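Side-chain contacts in aminoglycoside phosphotransferase (Mycobacterium smegmatis, PDB 6EF6), which phosphorylates (S)-1-amino-2-propanol, serving as the aminopropanol kinase of a microcompartment for aminoacetone utilization: residues G151-S156 with I248-F253; D231-N236 with F308-L313; V269-H274 with A316-H321. All blocks are in the same frame, centred on the assembly; numbering follows the deposited sequence. Where two conformers were deposited one is given.

Overall arrangement
The three contacts lie in the helical lobe of a kinase-like fold, with contacts 1 and 3 on opposite sides of the chain's centre, about 21 Å apart between centres. Contacts 1 and 2 have centres about 14 Å apart and share the sodium site: D252 OD2 and D231 OD2, 3.5 Å from each other, both bind the ion. A probable backbone hydrogen bond of 2.9 Å from I251 N to N236 O joins them further. Contacts 2 and 3, centres about 8 Å apart, both use helix 303-320, and a salt bridge of 2.8 Å runs from R311 NH1 to E273 OE1. R310 and W317 bring these two to the methoxypropanamine pocket. Contact 1, by contrast, reaches benzoic acid.

Contact 1. Residues G151-S156 with I248-F253. With NA (sodium ion), chain D; BEZ (benzoic acid), chain B.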
loop_
_atom_site.group_PDB
_atom_site.type_symbol
_atom_site.label_atom_id
_atom_site.label_comp_id
_atom_site.label_asym_id
_atom_site.label_seq_id
_atom_site.Cartn_x
_atom_site.Cartn_y
_atom_site.Cartn_z
ATOM N N GLY A 151 1.172 -13.087 -4.044
ATOM C CA GLY A 151 1.924 -12.979 -5.280
ATOM C C GLY A 151 1.064 -13.168 -6.513
ATOM O O GLY A 151 1.235 -12.461 -7.512
ATOM N N ARG A 152 0.176 -14.166 -6.498
ATOM C CA ARG A 152 -0.668 -14.422 -7.652
ATOM C C ARG A 152 -1.587 -13.231 -7.926
ATOM O O ARG A 152 -1.773 -12.834 -9.090
ATOM C CB ARG A 152 -1.474 -15.680 -7.368
ATOM C CG ARG A 152 -2.328 -16.101 -8.546
ATOM C CD ARG A 152 -3.300 -17.217 -8.189
ATOM N NE ARG A 152 -4.424 -16.739 -7.380
ATOM C CZ ARG A 152 -4.780 -17.224 -6.191
ATOM N NH1 ARG A 152 -4.080 -18.194 -5.610
ATOM N NH2 ARG A 152 -5.845 -16.722 -5.574
ATOM N N ILE A 153 -2.187 -12.670 -6.886
ATOM C CA ILE A 153 -3.081 -11.511 -7.060
ATOM C C ILE A 153 -2.300 -10.284 -7.537
ATOM O O ILE A 153 -2.765 -9.538 -8.437
ATOM C CB ILE A 153 -3.872 -11.267 -5.769
ATOM C CG1 ILE A 153 -4.846 -12.426 -5.564
ATOM C CG2 ILE A 153 -4.594 -9.862 -5.803
ATOM C CD1 ILE A 153 -5.527 -12.457 -4.197
ATOM N N THR A 154 -1.079 -10.113 -7.036
ATOM C CA THR A 154 -0.242 -9.011 -7.511
ATOM C C THR A 154 0.026 -9.139 -9.005
ATOM O O THR A 154 -0.064 -8.152 -9.762
ATOM C CB THR A 154 1.070 -8.974 -6.722
ATOM O OG1 THR A 154 0.820 -8.803 -5.331
ATOM C CG2 THR A 154 1.926 -7.788 -7.215
ATOM N N ALA A 155 0.367 -10.346 -9.489
ATOM C CA ALA A 155 0.577 -10.559 -10.912
ATOM C C ALA A 155 -0.656 -10.175 -11.706
ATOM O O ALA A 155 -0.553 -9.613 -12.794
ATOM C CB ALA A 155 0.954 -12.016 -11.163
ATOM N N SER A 156 -1.835 -10.508 -11.212
ATOM C CA SER A 156 -3.046 -10.126 -11.933
ATOM C C SER A 156 -3.222 -8.614 -11.982
ATOM O O SER A 156 -3.718 -8.092 -12.989
ATOM C CB SER A 156 -4.260 -10.726 -11.254
ATOM O OG SER A 156 -4.212 -12.136 -11.386
ATOM N N ILE A 248 -11.170 -13.178 -1.960
ATOM C CA ILE A 248 -10.111 -12.295 -1.494
ATOM C C ILE A 248 -10.305 -10.940 -2.152
ATOM O O ILE A 248 -10.218 -10.826 -3.382
ATOM C CB ILE A 248 -8.717 -12.857 -1.816
ATOM C CG1 ILE A 248 -8.621 -14.274 -1.234
ATOM C CG2 ILE A 248 -7.647 -11.994 -1.234
ATOM C CD1 ILE A 248 -7.575 -15.140 -1.918
ATOM N N THR A 249 -10.543 -9.904 -1.344
ATOM C CA THR A 249 -10.739 -8.554 -1.870
ATOM C C THR A 249 -9.532 -7.691 -1.580
ATOM O O THR A 249 -9.142 -7.542 -0.423
ATOM C CB THR A 249 -11.980 -7.906 -1.242
ATOM O OG1 THR A 249 -13.116 -8.757 -1.405
ATOM C CG2 THR A 249 -12.318 -6.598 -1.907
ATOM N N VAL A 250 -8.953 -7.099 -2.614
ATOM C CA VAL A 250 -7.860 -6.162 -2.434
ATOM C C VAL A 250 -8.449 -4.808 -2.083
ATOM O O VAL A 250 -9.342 -4.324 -2.790
ATOM C CB VAL A 250 -7.031 -6.040 -3.721
ATOM C CG1 VAL A 250 -5.822 -5.081 -3.473
ATOM C CG2 VAL A 250 -6.546 -7.394 -4.192
ATOM N N ILE A 251 -8.018 -4.246 -0.945
ATOM C CA ILE A 251 -8.549 -2.973 -0.484
ATOM C C ILE A 251 -7.412 -1.940 -0.465
ATOM O O ILE A 251 -6.231 -2.244 -0.699
ATOM C CB ILE A 251 -9.222 -3.099 0.903
ATOM C CG1 ILE A 251 -8.215 -3.467 1.981
ATOM C CG2 ILE A 251 -10.375 -4.095 0.845
ATOM C CD1 ILE A 251 -8.670 -3.104 3.388
ATOM N N ASP A 252 -7.767 -0.694 -0.141
ATOM C CA ASP A 252 -6.797 0.357 0.171
ATOM C C ASP A 252 -5.835 0.611 -0.985
ATOM O O ASP A 252 -4.615 0.534 -0.848
ATOM C CB ASP A 252 -6.030 0.045 1.458
ATOM C CG ASP A 252 -5.216 1.233 1.960
ATOM O OD1 ASP A 252 -5.394 2.337 1.422
ATOM O OD2 ASP A 252 -4.396 1.041 2.884
ATOM N N PHE A 253 -6.439 1.027 -2.105
ATOM C CA PHE A 253 -5.702 1.512 -3.282
ATOM C C PHE A 253 -5.230 2.968 -3.110
ATOM O O PHE A 253 -4.854 3.618 -4.092
ATOM C CB PHE A 253 -6.536 1.337 -4.578
ATOM C CG PHE A 253 -6.605 -0.051 -5.114
ATOM C CD1 PHE A 253 -7.389 -1.043 -4.501
ATOM C CD2 PHE A 253 -5.994 -0.371 -6.319
ATOM C CE1 PHE A 253 -7.482 -2.313 -5.036
ATOM C CE2 PHE A 253 -6.094 -1.659 -6.833
ATOM C CZ PHE A 253 -6.827 -2.623 -6.214
HETATM NA NA NA D . -2.087 2.231 2.810
HETATM C C BEZ B . -10.030 1.522 1.601
HETATM O O1 BEZ B . -9.768 1.847 0.442
HETATM O O2 BEZ B . -9.454 2.113 2.558
HETATM C C1 BEZ B . -11.022 0.431 1.824
HETATM C C2 BEZ B . -11.057 -0.247 3.028
HETATM C C3 BEZ B . -11.991 -1.259 3.216
HETATM C C4 BEZ B . -12.870 -1.594 2.195
HETATM C C5 BEZ B . -12.831 -0.906 0.986
HETATM C C6 BEZ B . -11.899 0.095 0.805
HETATM O O HOH W 1 -2.564 2.748 0.717
HETATM O O HOH W 2 -3.828 3.871 3.434
HETATM O O HOH W 3 -0.574 3.558 3.092
#
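I153 on helix 147-163 packs against I248 and V250 of strand 248-250, joining helix and beta-hairpin in the C-terminal lobe of this aminoglycoside-phosphotransferase-like kinase fold. The axes of the two short segments approach to 10.9 Å and cross at -51°. Alternation along the strand directs I248 and V250 to the helix and turns T249 from it. The tight, buried part is the pair I153 and V250: their CG2 methyls meet at 3.5 Å, the side chains lying alongside each other and pointing opposite ways. With chi1 at -68°, I153 CG1 stands beside the backbone N and carries CD1 off to a second partner, I248 CG2, at 3.7 Å. L237 of the paired strand 237-239 also touches all three side chains, so I153 meets both strands of the hairpin. Past I248 CG2, at the CD1 and R152 end, the contact opens toward solvent: I248 and R152 are partly exposed, and the approach of R152 NH2 to I248 CD1 is doubtful, since the arginine was modelled in two conformers. Beyond V250 the strand gives way to a loop that enters the cleft. I251 CD1 lies 3.7 Å from C2 of the benzoic acid, while D252 N makes a weak hydrogen bond to its O1; R69 holds the same ligand from the other lobe. D252 begins an Asp-Phe-Asp sequence that probably corresponds to the metal-binding Asp-Phe-Gly of protein kinases, consistent with the ion found here. Its CG lies trans to the backbone N, chi1 -169°, which swings the carboxylate to the sodium. OD2 binds the metal at 2.6 Å, and OD1 accepts a hydrogen bond of 3.0 Å from water 2, itself a sodium ligand.

Contact 2. Residues D231-N236 with F308-L313; sequences DLRLAN and FLRRLL. With NA (sodium ion), chain D.
D231 and R310 have the nearest CA atoms, 10.0 Å apart, between loop 231-236, which ends in a 3-10 turn, and helix 303-320. The loop follows H229 in the pattern HxDxxxxN, the catalytic-loop motif of kinase-like phosphotransferases, so D231 is probably the catalytic aspartate. The long R310 side chain covers this distance: it leaves the helix extended and then bends at chi2 (62°), which brings the guanidinium to D231. NH2 forms a salt bridge of 2.8 Å with D231 OD1, but the hydrogen bond is weak, at 119° on the hydrogen, and the carboxylate and guanidinium planes stand 53° apart. S270 at NE and Y263 at NH1 hold the guanidinium from its other nitrogens, and R310 also lines the methoxypropanamine pocket. In the conformer given, one of two and therefore less certain, R233 grips D231 side-on, NE to OD1 and NH2 to OD2, on the syn sides. The two arginines thus gather round one carboxylate, whose OD2 also binds sodium at 2.2 Å. N236 fixes the loop behind it: ND2 donates a nearly straight 2.8 Å bond to D231 O in its carbonyl plane.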
loop_
_atom_site.group_PDB
_atom_site.type_symbol
_atom_site.label_atom_id
_atom_site.label_comp_id
_atom_site.label_asym_id
_atom_site.label_seq_id
_atom_site.Cartn_x
_atom_site.Cartn_y
_atom_site.Cartn_z
ATOM N N ASP A 231 0.677 -0.738 -1.993
ATOM C CA ASP A 231 0.506 -1.068 -0.567
ATOM C C ASP A 231 -0.067 -2.470 -0.408
ATOM O O ASP A 231 -1.028 -2.701 0.340
ATOM C CB ASP A 231 -0.279 -0.013 0.219
ATOM C CG ASP A 231 -0.076 -0.152 1.726
ATOM O OD1 ASP A 231 0.887 -0.798 2.188
ATOM O OD2 ASP A 231 -0.987 0.345 2.442
ATOM N N LEU A 232 0.543 -3.429 -1.094
ATOM C CA LEU A 232 0.050 -4.813 -1.137
ATOM C C LEU A 232 0.627 -5.666 -0.016
ATOM O O LEU A 232 1.205 -6.745 -0.214
ATOM C CB LEU A 232 0.325 -5.408 -2.504
ATOM C CG LEU A 232 -0.568 -4.869 -3.633
ATOM C CD1 LEU A 232 -0.070 -5.354 -5.006
ATOM C CD2 LEU A 232 -2.019 -5.241 -3.419
ATOM N N ARG A 233 0.408 -5.148 1.171
ATOM C CA ARG A 233 0.609 -5.877 2.420
ATOM C C ARG A 233 -0.462 -6.940 2.598
ATOM O O ARG A 233 -1.589 -6.780 2.131
ATOM C CB ARG A 233 0.427 -4.922 3.592
ATOM C CG ARG A 233 1.516 -3.954 3.692
ATOM C CD ARG A 233 1.352 -3.061 4.902
ATOM N NE ARG A 233 0.394 -1.982 4.681
ATOM C CZ ARG A 233 -0.773 -1.835 5.316
ATOM N NH1 ARG A 233 -1.179 -2.707 6.228
ATOM N NH2 ARG A 233 -1.563 -0.800 5.021
ATOM N N LEU A 234 -0.139 -8.026 3.327
ATOM C CA LEU A 234 -1.128 -9.063 3.569
ATOM C C LEU A 234 -2.414 -8.500 4.175
ATOM O O LEU A 234 -3.508 -8.958 3.860
ATOM C CB LEU A 234 -0.508 -10.121 4.488
ATOM C CG LEU A 234 0.621 -10.986 3.910
ATOM C CD1 LEU A 234 1.441 -11.618 5.063
ATOM C CD2 LEU A 234 0.113 -12.065 3.017
ATOM N N ALA A 235 -2.275 -7.506 5.068
ATOM C CA ALA A 235 -3.427 -6.934 5.748
ATOM C C ALA A 235 -4.409 -6.253 4.809
ATOM O O ALA A 235 -5.551 -6.052 5.199
ATOM C CB ALA A 235 -2.936 -5.878 6.753
ATOM N N ASN A 236 -3.984 -5.901 3.592
ATOM C CA ASN A 236 -4.865 -5.250 2.619
ATOM C C ASN A 236 -5.546 -6.233 1.671
ATOM O O ASN A 236 -6.186 -5.806 0.689
ATOM C CB ASN A 236 -4.091 -4.188 1.842
ATOM C CG ASN A 236 -3.962 -2.906 2.624
ATOM O OD1 ASN A 236 -4.724 -2.664 3.564
ATOM N ND2 ASN A 236 -3.016 -2.088 2.271
ATOM N N PHE A 308 14.444 -3.531 0.330
ATOM C CA PHE A 308 15.236 -2.489 0.985
ATOM C C PHE A 308 14.676 -1.084 0.739
ATOM O O PHE A 308 14.626 -0.266 1.652
ATOM C CB PHE A 308 16.703 -2.618 0.616
ATOM C CG PHE A 308 17.569 -1.744 1.477
ATOM C CD1 PHE A 308 17.700 -2.002 2.838
ATOM C CD2 PHE A 308 18.224 -0.623 0.988
ATOM C CE1 PHE A 308 18.444 -1.165 3.638
ATOM C CE2 PHE A 308 18.996 0.185 1.823
ATOM C CZ PHE A 308 19.092 -0.097 3.131
ATOM N N LEU A 309 14.162 -0.834 -0.462
ATOM C CA LEU A 309 13.474 0.434 -0.740
ATOM C C LEU A 309 12.283 0.605 0.193
ATOM O O LEU A 309 12.086 1.667 0.805
ATOM C CB LEU A 309 13.015 0.452 -2.215
ATOM C CG LEU A 309 12.213 1.675 -2.642
ATOM C CD1 LEU A 309 12.887 2.984 -2.370
ATOM C CD2 LEU A 309 11.801 1.599 -4.112
ATOM N N ARG A 310 11.452 -0.444 0.318
ATOM C CA ARG A 310 10.302 -0.357 1.242
ATOM C C ARG A 310 10.763 -0.116 2.683
ATOM O O ARG A 310 10.136 0.657 3.410
ATOM C CB ARG A 310 9.462 -1.648 1.150
ATOM C CG ARG A 310 8.246 -1.654 2.017
ATOM C CD ARG A 310 7.267 -0.544 1.628
ATOM N NE ARG A 310 5.932 -0.762 2.191
ATOM C CZ ARG A 310 4.848 -0.055 1.972
ATOM N NH1 ARG A 310 4.948 1.057 1.224
ATOM N NH2 ARG A 310 3.671 -0.374 2.523
ATOM N N ARG A 311 11.822 -0.816 3.100
ATOM C CA ARG A 311 12.343 -0.648 4.449
ATOM C C ARG A 311 12.702 0.796 4.743
ATOM O O ARG A 311 12.345 1.331 5.788
ATOM C CB ARG A 311 13.563 -1.512 4.626
ATOM C CG ARG A 311 14.082 -1.594 6.069
ATOM C CD ARG A 311 13.181 -2.472 6.952
ATOM N NE ARG A 311 13.660 -2.524 8.332
ATOM C CZ ARG A 311 13.300 -3.415 9.246
ATOM N NH1 ARG A 311 12.465 -4.389 8.894
ATOM N NH2 ARG A 311 13.797 -3.378 10.447
ATOM N N LEU A 312 13.429 1.467 3.830
ATOM C CA LEU A 312 13.813 2.860 4.058
ATOM C C LEU A 312 12.594 3.747 4.086
ATOM O O LEU A 312 12.523 4.678 4.869
ATOM C CB LEU A 312 14.821 3.336 3.009
ATOM C CG LEU A 312 16.195 2.690 3.054
ATOM C CD1 LEU A 312 17.060 3.267 1.889
ATOM C CD2 LEU A 312 16.837 2.980 4.377
ATOM N N LEU A 313 11.650 3.510 3.162
ATOM C CA LEU A 313 10.425 4.273 3.172
ATOM C C LEU A 313 9.671 4.168 4.484
ATOM O O LEU A 313 9.116 5.152 4.969
ATOM C CB LEU A 313 9.537 3.905 2.000
ATOM C CG LEU A 313 9.893 4.534 0.680
ATOM C CD1 LEU A 313 9.263 3.752 -0.463
ATOM C CD2 LEU A 313 9.504 6.030 0.613
HETATM NA NA NA D . -2.087 2.231 2.810
HETATM O O HOH W 1 -2.564 2.748 0.717
HETATM O O HOH W 2 -3.828 3.871 3.434
HETATM O O HOH W 3 -0.574 3.558 3.092
#

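Contact 3. Residues V269-H274 with A316-H321; sequences VSFIEH and AWMGSH. With JFN ((2R)-1-methoxypropan-2-amine), chain C.
F271 reaches across to M318 and W317 with the outer end of its ring. The methyl CE of M318 sits at the ring's edge, near its plane, 3.7 Å from F271 CE1. It gets there because the methionine chain runs extended beyond CG. At the next ring atom, F271 CZ comes 4.2 Å from W317 CZ3, an oblique approach in which the two side chains cross at about a right angle. The indole is also a wall of the methoxypropanamine pocket: C08 of the ligand lies 3.7 Å above one face, toward the rim, although the ligand's ether oxygen is modelled too close to the ring to be trusted. H321 lies over the opposite face, its ND1 toward the rim. The imidazole is held there by a hydrogen bond of 2.9 Å from H321 ND1 to W317 O, close to straight at 171°, where the chain leaves the helix. W187, another pocket residue, meets the indole edge-to-face, and E53 takes a weak hydrogen bond from NE1.

On the other segment F271 stands at the third place of a type II turn from V269 to I272, with a positive phi of 74°, and its N donates a weak hydrogen bond of 2.9 Å to E273 OE2. The turn lies in the loop between helix 263-268 and helix 278-290. It leans on helix 303-320, where F271 also touches L314, while M318 packs on Y334 of helix 325-347.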
loop_
_atom_site.group_PDB
_atom_site.type_symbol
_atom_site.label_atom_id
_atom_site.label_comp_id
_atom_site.label_asym_id
_atom_site.label_seq_id
_atom_site.Cartn_x
_atom_site.Cartn_y
_atom_site.Cartn_z
ATOM N N VAL A 269 6.111 -7.405 2.298
ATOM C CA VAL A 269 6.809 -7.703 3.532
ATOM C C VAL A 269 6.980 -6.455 4.402
ATOM O O VAL A 269 7.844 -6.405 5.293
ATOM C CB VAL A 269 8.128 -8.427 3.273
ATOM C CG1 VAL A 269 7.848 -9.842 2.731
ATOM C CG2 VAL A 269 9.008 -7.692 2.311
ATOM N N SER A 270 6.044 -5.521 4.279
ATOM C CA SER A 270 6.071 -4.285 5.065
ATOM C C SER A 270 6.178 -4.606 6.537
ATOM O O SER A 270 5.347 -5.356 7.094
ATOM C CB SER A 270 4.792 -3.482 4.871
ATOM O OG SER A 270 4.670 -2.974 3.555
ATOM N N PHE A 271 7.164 -3.979 7.191
ATOM C CA PHE A 271 7.406 -4.054 8.646
ATOM C C PHE A 271 8.015 -5.376 9.135
ATOM O O PHE A 271 8.414 -5.464 10.309
ATOM C CB PHE A 271 6.168 -3.723 9.488
ATOM C CG PHE A 271 5.666 -2.337 9.265
ATOM C CD1 PHE A 271 6.394 -1.230 9.662
ATOM C CD2 PHE A 271 4.466 -2.125 8.575
ATOM C CE1 PHE A 271 5.941 0.072 9.453
ATOM C CE2 PHE A 271 4.019 -0.819 8.363
ATOM C CZ PHE A 271 4.745 0.244 8.771
ATOM N N ILE A 272 8.116 -6.364 8.267
ATOM C CA ILE A 272 8.568 -7.710 8.579
ATOM C C ILE A 272 9.761 -8.106 7.704
ATOM O O ILE A 272 10.075 -9.291 7.587
ATOM C CB ILE A 272 7.417 -8.757 8.565
ATOM C CG1 ILE A 272 6.712 -8.822 7.208
ATOM C CG2 ILE A 272 6.425 -8.481 9.658
ATOM C CD1 ILE A 272 5.632 -9.943 7.125
ATOM N N GLU A 273 10.423 -7.106 7.109
ATOM C CA GLU A 273 11.510 -7.328 6.159
ATOM C C GLU A 273 12.683 -8.054 6.782
ATOM O O GLU A 273 13.470 -8.681 6.072
ATOM C CB GLU A 273 11.977 -5.993 5.542
ATOM C CG GLU A 273 10.865 -5.153 4.921
ATOM C CD GLU A 273 10.124 -4.178 5.841
ATOM O OE1 GLU A 273 10.340 -4.238 7.082
ATOM O OE2 GLU A 273 9.329 -3.412 5.315
ATOM N N HIS A 274 12.889 -7.900 8.090
ATOM C CA HIS A 274 14.005 -8.464 8.844
ATOM C C HIS A 274 13.740 -9.880 9.342
ATOM O O HIS A 274 14.592 -10.487 9.999
ATOM C CB HIS A 274 14.277 -7.516 10.034
ATOM C CG HIS A 274 13.073 -7.393 10.934
ATOM N ND1 HIS A 274 11.919 -6.701 10.591
ATOM C CD2 HIS A 274 12.802 -8.003 12.117
ATOM C CE1 HIS A 274 11.028 -6.833 11.556
ATOM N NE2 HIS A 274 11.532 -7.633 12.485
ATOM N N ALA A 316 11.358 6.073 7.205
ATOM C CA ALA A 316 10.972 7.478 7.087
ATOM C C ALA A 316 9.579 7.706 7.647
ATOM O O ALA A 316 9.359 8.655 8.402
ATOM C CB ALA A 316 11.032 7.867 5.625
ATOM N N TRP A 317 8.618 6.858 7.243
ATOM C CA TRP A 317 7.257 7.007 7.754
ATOM C C TRP A 317 7.237 6.935 9.279
ATOM O O TRP A 317 6.585 7.753 9.954
ATOM C CB TRP A 317 6.392 5.923 7.112
ATOM C CG TRP A 317 4.989 6.002 7.482
ATOM C CD1 TRP A 317 4.014 6.752 6.869
ATOM C CD2 TRP A 317 4.370 5.330 8.568
ATOM N NE1 TRP A 317 2.815 6.577 7.521
ATOM C CE2 TRP A 317 3.008 5.714 8.574
ATOM C CE3 TRP A 317 4.826 4.436 9.538
ATOM C CZ2 TRP A 317 2.104 5.230 9.520
ATOM C CZ3 TRP A 317 3.929 3.960 10.474
ATOM C CH2 TRP A 317 2.583 4.352 10.454
ATOM N N MET A 318 7.917 5.936 9.846
ATOM C CA MET A 318 8.018 5.816 11.293
ATOM C C MET A 318 8.578 7.076 11.919
ATOM O O MET A 318 8.033 7.566 12.914
ATOM C CB MET A 318 8.912 4.641 11.659
ATOM C CG MET A 318 8.205 3.369 11.684
ATOM S SD MET A 318 9.137 2.183 12.696
ATOM C CE MET A 318 8.156 0.740 12.278
ATOM N N GLY A 319 9.683 7.613 11.384
ATOM C CA GLY A 319 10.259 8.855 11.922
ATOM C C GLY A 319 9.300 10.020 11.862
ATOM O O GLY A 319 9.246 10.845 12.783
ATOM N N SER A 320 8.547 10.129 10.766
ATOM C CA SER A 320 7.568 11.204 10.623
ATOM C C SER A 320 6.462 11.118 11.659
ATOM O O SER A 320 5.818 12.132 11.941
ATOM C CB SER A 320 6.930 11.156 9.235
ATOM O OG SER A 320 7.855 11.555 8.234
ATOM N N HIS A 321 6.224 9.938 12.236
ATOM C CA HIS A 321 5.167 9.758 13.227
ATOM C C HIS A 321 5.717 9.393 14.607
ATOM O O HIS A 321 4.976 8.877 15.452
ATOM C CB HIS A 321 4.145 8.734 12.728
ATOM C CG HIS A 321 3.451 9.156 11.469
ATOM N ND1 HIS A 321 3.992 8.957 10.216
ATOM C CD2 HIS A 321 2.276 9.797 11.271
ATOM C CE1 HIS A 321 3.171 9.442 9.301
ATOM N NE2 HIS A 321 2.124 9.961 9.914
HETATM C C07 JFN C . 0.790 1.953 8.697
HETATM C C08 JFN C . 2.187 3.487 5.627
HETATM C C09 JFN C . 1.683 2.456 6.628
HETATM C C15 JFN C . 2.402 2.809 4.284
HETATM N N04 JFN C . 1.186 4.504 5.401
HETATM O O02 JFN C . 1.562 2.864 7.950
#